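Local coordinates for protein glutathione s-transferase S2 (Nilaparvata lugens, PDB 5H5L) that probably transfers glutathione to electrophilic substrates as a sigma-class glutathione transferase and acts as a glutathione-requiring prostaglandin D synthase, at residues B[6-11]-B[17-22]. Sequence-based numbering, arbitrary orientation.
Sequences LTYFNF and PIRWML. With GSH (glutathione), chain E.
R19 NH1 is held by two acceptors: it donates to the backbone carbonyl of F11, with NH1 to F11 O at 2.7 Å and a nearly straight N-H...O angle of 163°, and it forms a salt bridge with E16. The second terminal nitrogen, NH2, reaches F9 O at 3.1 Å; this bond is clearly more bent at hydrogen, though the donor lies almost on the line of the carbonyl bond. Both oxygens sit at the edge of the guanidinium, close to its plane, whereas NH1 stands above the carbonyl plane of F11 and off its lone pairs. With NE salt-bridged to D31, all three nitrogens have acceptors, which fixes the rotation of this buried group; the carboxylates of E16 and D31 probably offset its charge, with R33 also close to NE. The chain extends from CG to NE, carrying the guanidinium from the helix to the inverse gamma turn centred on N10, where the strand has ended. Strand 4-9 and helix 15-25 open the beta-alpha-beta unit of the thioredoxin-like N-terminal domain, strand 30-34 completing it; over the short segments their axes come within 10.2 Å at closest approach and run roughly antiparallel. L6 points from the strand toward the helix and packs there with both methyls. Its CG lies anti to the backbone N (chi1 173°), sending one methyl, CD2, across the arginine's aliphatic stem, 3.3 Å from R19 CG, while the other, CD1, meets I18 CD1 at 4.0 Å. I18 in turn packs on I67 and L71 of helix 64-75. Two residues along, Y8 brings its ring edge to R19 NH2, the planes of ring and guanidinium 72° apart, so no flat stack forms. The hydroxyl of Y8 faces glutathione: OH lies 3.2 Å from the ligand's SG2 and is also hydrogen-bonded to L14 N, consistent with the tyrosine that activates the thiol in sigma-class enzymes.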
ATOM      1  N   LEU B   6     -18.786   0.462   8.956  1.00 19.99           N
ATOM      2  CA  LEU B   6     -17.366   0.569   9.270  1.00 14.02           C
ATOM      3  C   LEU B   6     -17.096   0.159  10.704  1.00 22.20           C
ATOM      4  O   LEU B   6     -17.738   0.669  11.623  1.00 21.70           O
ATOM      5  CB  LEU B   6     -16.877   2.007   9.036  1.00 19.94           C
ATOM      6  CG  LEU B   6     -15.456   2.354   9.475  1.00 21.13           C
ATOM      7  CD1 LEU B   6     -14.434   1.630   8.570  1.00 19.25           C
ATOM      8  CD2 LEU B   6     -15.211   3.901   9.431  1.00 21.73           C
ATOM      9  N   THR B   7     -16.137  -0.749  10.901  1.00 17.04           N
ATOM     10  CA  THR B   7     -15.642  -1.104  12.214  1.00 20.69           C
ATOM     11  C   THR B   7     -14.221  -0.613  12.343  1.00 27.93           C
ATOM     12  O   THR B   7     -13.353  -1.011  11.563  1.00 20.65           O
ATOM     13  CB  THR B   7     -15.691  -2.619  12.447  1.00 26.99           C
ATOM     14  OG1 THR B   7     -17.031  -3.078  12.295  1.00 28.74           O
ATOM     15  CG2 THR B   7     -15.168  -2.984  13.821  1.00 28.38           C
ATOM     16  N   TYR B   8     -13.980   0.201  13.365  1.00 17.42           N
ATOM     17  CA  TYR B   8     -12.654   0.652  13.713  1.00 26.96           C
ATOM     18  C   TYR B   8     -12.712   1.013  15.193  1.00 27.80           C
ATOM     19  O   TYR B   8     -13.761   0.925  15.825  1.00 31.04           O
ATOM     20  CB  TYR B   8     -12.209   1.833  12.825  1.00 23.49           C
ATOM     21  CG  TYR B   8     -10.773   2.220  13.037  1.00 28.04           C
ATOM     22  CD1 TYR B   8      -9.748   1.412  12.574  1.00 23.62           C
ATOM     23  CD2 TYR B   8     -10.432   3.389  13.705  1.00 26.66           C
ATOM     24  CE1 TYR B   8      -8.431   1.749  12.783  1.00 23.07           C
ATOM     25  CE2 TYR B   8      -9.102   3.728  13.917  1.00 23.10           C
ATOM     26  CZ  TYR B   8      -8.116   2.908  13.451  1.00 28.51           C
ATOM     27  OH  TYR B   8      -6.787   3.217  13.639  1.00 29.23           O
ATOM     28  N   PHE B   9     -11.564   1.366  15.743  1.00 28.14           N
ATOM     29  CA  PHE B   9     -11.483   1.816  17.115  1.00 31.93           C
ATOM     30  C   PHE B   9     -12.168   3.173  17.285  1.00 36.37           C
ATOM     31  O   PHE B   9     -12.538   3.856  16.317  1.00 27.49           O
ATOM     32  CB  PHE B   9     -10.031   1.904  17.543  1.00 32.26           C
ATOM     33  CG  PHE B   9      -9.326   0.583  17.594  1.00 37.24           C
ATOM     34  CD1 PHE B   9      -9.688  -0.377  18.514  1.00 38.98           C
ATOM     35  CD2 PHE B   9      -8.274   0.315  16.739  1.00 40.75           C
ATOM     36  CE1 PHE B   9      -9.016  -1.598  18.581  1.00 42.12           C
ATOM     37  CE2 PHE B   9      -7.597  -0.904  16.796  1.00 44.56           C
ATOM     38  CZ  PHE B   9      -7.975  -1.857  17.715  1.00 39.64           C
ATOM     39  N   ASN B  10     -12.340   3.563  18.550  1.00 42.88           N
ATOM     40  CA  ASN B  10     -12.960   4.847  18.887  1.00 42.13           C
ATOM     41  C   ASN B  10     -11.892   5.944  18.911  1.00 44.36           C
ATOM     42  O   ASN B  10     -11.543   6.503  19.948  1.00 41.15           O
ATOM     43  CB  ASN B  10     -13.708   4.749  20.216  1.00 44.58           C
ATOM     44  CG  ASN B  10     -14.961   5.634  20.263  1.00 51.69           C
ATOM     45  OD1 ASN B  10     -15.037   6.686  19.617  1.00 49.84           O
ATOM     46  ND2 ASN B  10     -15.950   5.202  21.039  1.00 61.32           N
ATOM     47  N   PHE B  11     -11.321   6.169  17.728  1.00 35.54           N
ATOM     48  CA  PHE B  11     -10.583   7.382  17.399  1.00 37.65           C
ATOM     49  C   PHE B  11     -10.455   7.465  15.878  1.00 38.11           C
ATOM     50  O   PHE B  11     -11.015   6.649  15.137  1.00 32.64           O
ATOM     51  CB  PHE B  11      -9.225   7.433  18.104  1.00 38.66           C
ATOM     52  CG  PHE B  11      -8.314   6.261  17.834  1.00 38.72           C
ATOM     53  CD1 PHE B  11      -7.313   6.350  16.880  1.00 36.97           C
ATOM     54  CD2 PHE B  11      -8.408   5.101  18.593  1.00 44.88           C
ATOM     55  CE1 PHE B  11      -6.444   5.284  16.650  1.00 41.40           C
ATOM     56  CE2 PHE B  11      -7.541   4.025  18.375  1.00 45.20           C
ATOM     57  CZ  PHE B  11      -6.560   4.117  17.401  1.00 44.21           C
ATOM     58  N   PRO B  17     -10.033   8.230   7.234  1.00 14.53           N
ATOM     59  CA  PRO B  17     -10.132   8.389   5.788  1.00 14.43           C
ATOM     60  C   PRO B  17     -11.375   7.752   5.217  1.00 18.79           C
ATOM     61  O   PRO B  17     -11.992   8.321   4.309  1.00 16.48           O
ATOM     62  CB  PRO B  17      -8.841   7.741   5.271  1.00 18.61           C
ATOM     63  CG  PRO B  17      -8.211   7.116   6.386  1.00 23.81           C
ATOM     64  CD  PRO B  17      -8.730   7.677   7.638  1.00 15.46           C
ATOM     65  N   ILE B  18     -11.800   6.605   5.750  1.00 15.45           N
ATOM     66  CA  ILE B  18     -13.005   5.981   5.220  1.00 17.10           C
ATOM     67  C   ILE B  18     -14.245   6.761   5.649  1.00 16.14           C
ATOM     68  O   ILE B  18     -15.159   7.000   4.849  1.00 17.88           O
ATOM     69  CB  ILE B  18     -13.066   4.510   5.667  1.00 18.28           C
ATOM     70  CG1 ILE B  18     -11.869   3.724   5.109  1.00 15.21           C
ATOM     71  CG2 ILE B  18     -14.357   3.868   5.180  1.00 15.92           C
ATOM     72  CD1 ILE B  18     -11.604   2.427   5.795  1.00 14.56           C
ATOM     73  N   ARG B  19     -14.285   7.202   6.910  1.00 18.89           N
ATOM     74  CA  ARG B  19     -15.404   8.038   7.348  1.00 22.47           C
ATOM     75  C   ARG B  19     -15.504   9.312   6.516  1.00 19.89           C
ATOM     76  O   ARG B  19     -16.605   9.716   6.106  1.00 17.98           O
ATOM     77  CB  ARG B  19     -15.256   8.377   8.837  1.00 15.31           C
ATOM     78  CG  ARG B  19     -15.302   7.180   9.794  1.00 20.41           C
ATOM     79  CD  ARG B  19     -14.814   7.559  11.195  1.00 27.78           C
ATOM     80  NE  ARG B  19     -14.763   6.447  12.144  1.00 21.17           N
ATOM     81  CZ  ARG B  19     -13.767   6.221  12.989  1.00 23.37           C
ATOM     82  NH1 ARG B  19     -12.700   7.013  13.014  1.00 24.78           N
ATOM     83  NH2 ARG B  19     -13.820   5.179  13.807  1.00 29.93           N
ATOM     84  N   TRP B  20     -14.368   9.970   6.251  1.00 20.10           N
ATOM     85  CA  TRP B  20     -14.423  11.180   5.440  1.00 20.88           C
ATOM     86  C   TRP B  20     -14.897  10.879   4.034  1.00 19.67           C
ATOM     87  O   TRP B  20     -15.668  11.649   3.464  1.00 20.08           O
ATOM     88  CB  TRP B  20     -13.061  11.890   5.365  1.00 21.28           C
ATOM     89  CG  TRP B  20     -12.632  12.573   6.640  1.00 20.09           C
ATOM     90  CD1 TRP B  20     -13.118  12.346   7.888  1.00 26.32           C
ATOM     91  CD2 TRP B  20     -11.621  13.594   6.784  1.00 18.84           C
ATOM     92  NE1 TRP B  20     -12.475  13.152   8.804  1.00 24.10           N
ATOM     93  CE2 TRP B  20     -11.552  13.920   8.148  1.00 22.59           C
ATOM     94  CE3 TRP B  20     -10.763  14.242   5.894  1.00 25.20           C
ATOM     95  CZ2 TRP B  20     -10.677  14.857   8.643  1.00 19.37           C
ATOM     96  CZ3 TRP B  20      -9.887  15.184   6.392  1.00 21.09           C
ATOM     97  CH2 TRP B  20      -9.867  15.495   7.750  1.00 17.06           C
ATOM     98  N   MET B  21     -14.418   9.785   3.432  1.00 18.36           N
ATOM     99  CA  MET B  21     -14.848   9.457   2.070  1.00 16.71           C
ATOM    100  C   MET B  21     -16.342   9.146   2.025  1.00 14.92           C
ATOM    101  O   MET B  21     -17.048   9.557   1.093  1.00 15.94           O
ATOM    102  CB  MET B  21     -14.038   8.276   1.532  1.00 20.00           C
ATOM    103  CG  MET B  21     -12.597   8.618   1.124  1.00 17.73           C
ATOM    104  SD  MET B  21     -12.485   9.971  -0.033  1.00 17.39           S
ATOM    105  CE  MET B  21     -13.425   9.373  -1.379  1.00 19.97           C
ATOM    106  N   LEU B  22     -16.834   8.428   3.010  1.00 15.09           N
ATOM    107  CA  LEU B  22     -18.264   8.116   3.025  1.00 17.60           C
ATOM    108  C   LEU B  22     -19.081   9.385   3.254  1.00 17.41           C
ATOM    109  O   LEU B  22     -20.135   9.571   2.631  1.00 21.87           O
ATOM    110  CB  LEU B  22     -18.555   7.079   4.101  1.00 19.10           C
ATOM    111  CG  LEU B  22     -18.032   5.658   3.830  1.00 19.16           C
ATOM    112  CD1 LEU B  22     -18.144   4.863   5.066  1.00 20.54           C
ATOM    113  CD2 LEU B  22     -18.850   5.017   2.736  1.00 18.28           C
TER
HETATM  114  N1  GSH E 301      -2.662  -1.914   6.063  1.00 21.87           N
HETATM  115  CA1 GSH E 301      -3.779  -1.864   6.998  1.00 21.45           C
HETATM  116  C1  GSH E 301      -4.723  -0.723   6.584  1.00 17.77           C
HETATM  117  O11 GSH E 301      -4.249   0.293   5.980  1.00 19.57           O
HETATM  118  O12 GSH E 301      -5.963  -0.773   6.843  1.00 15.85           O
HETATM  119  CB1 GSH E 301      -3.247  -1.535   8.419  1.00 20.78           C
HETATM  120  CG1 GSH E 301      -4.395  -1.741   9.396  1.00 23.51           C
HETATM  121  CD1 GSH E 301      -3.863  -1.578  10.856  1.00 33.39           C
HETATM  122  OE1 GSH E 301      -2.711  -1.422  11.084  1.00 27.73           O
HETATM  123  N2  GSH E 301      -4.836  -1.625  11.952  1.00 34.88           N
HETATM  124  CA2 GSH E 301      -4.359  -1.451  13.319  1.00 37.04           C
HETATM  125  C2  GSH E 301      -4.875  -2.598  14.169  1.00 30.55           C
HETATM  126  O2  GSH E 301      -5.830  -3.209  13.823  1.00 29.65           O
HETATM  127  CB2 GSH E 301      -4.955  -0.164  13.843  1.00 35.62           C
HETATM  128  SG2 GSH E 301      -4.466   1.226  12.829  1.00 37.23           S
HETATM  129  N3  GSH E 301      -4.207  -2.887  15.427  1.00 40.18           N
HETATM  130  CA3 GSH E 301      -4.713  -3.955  16.283  1.00 42.21           C
HETATM  131  C3  GSH E 301      -3.851  -5.195  16.143  1.00 41.30           C
HETATM  132  O31 GSH E 301      -2.899  -5.230  15.330  1.00 42.63           O
HETATM  133  O32 GSH E 301      -4.120  -6.169  16.864  1.00 45.76           O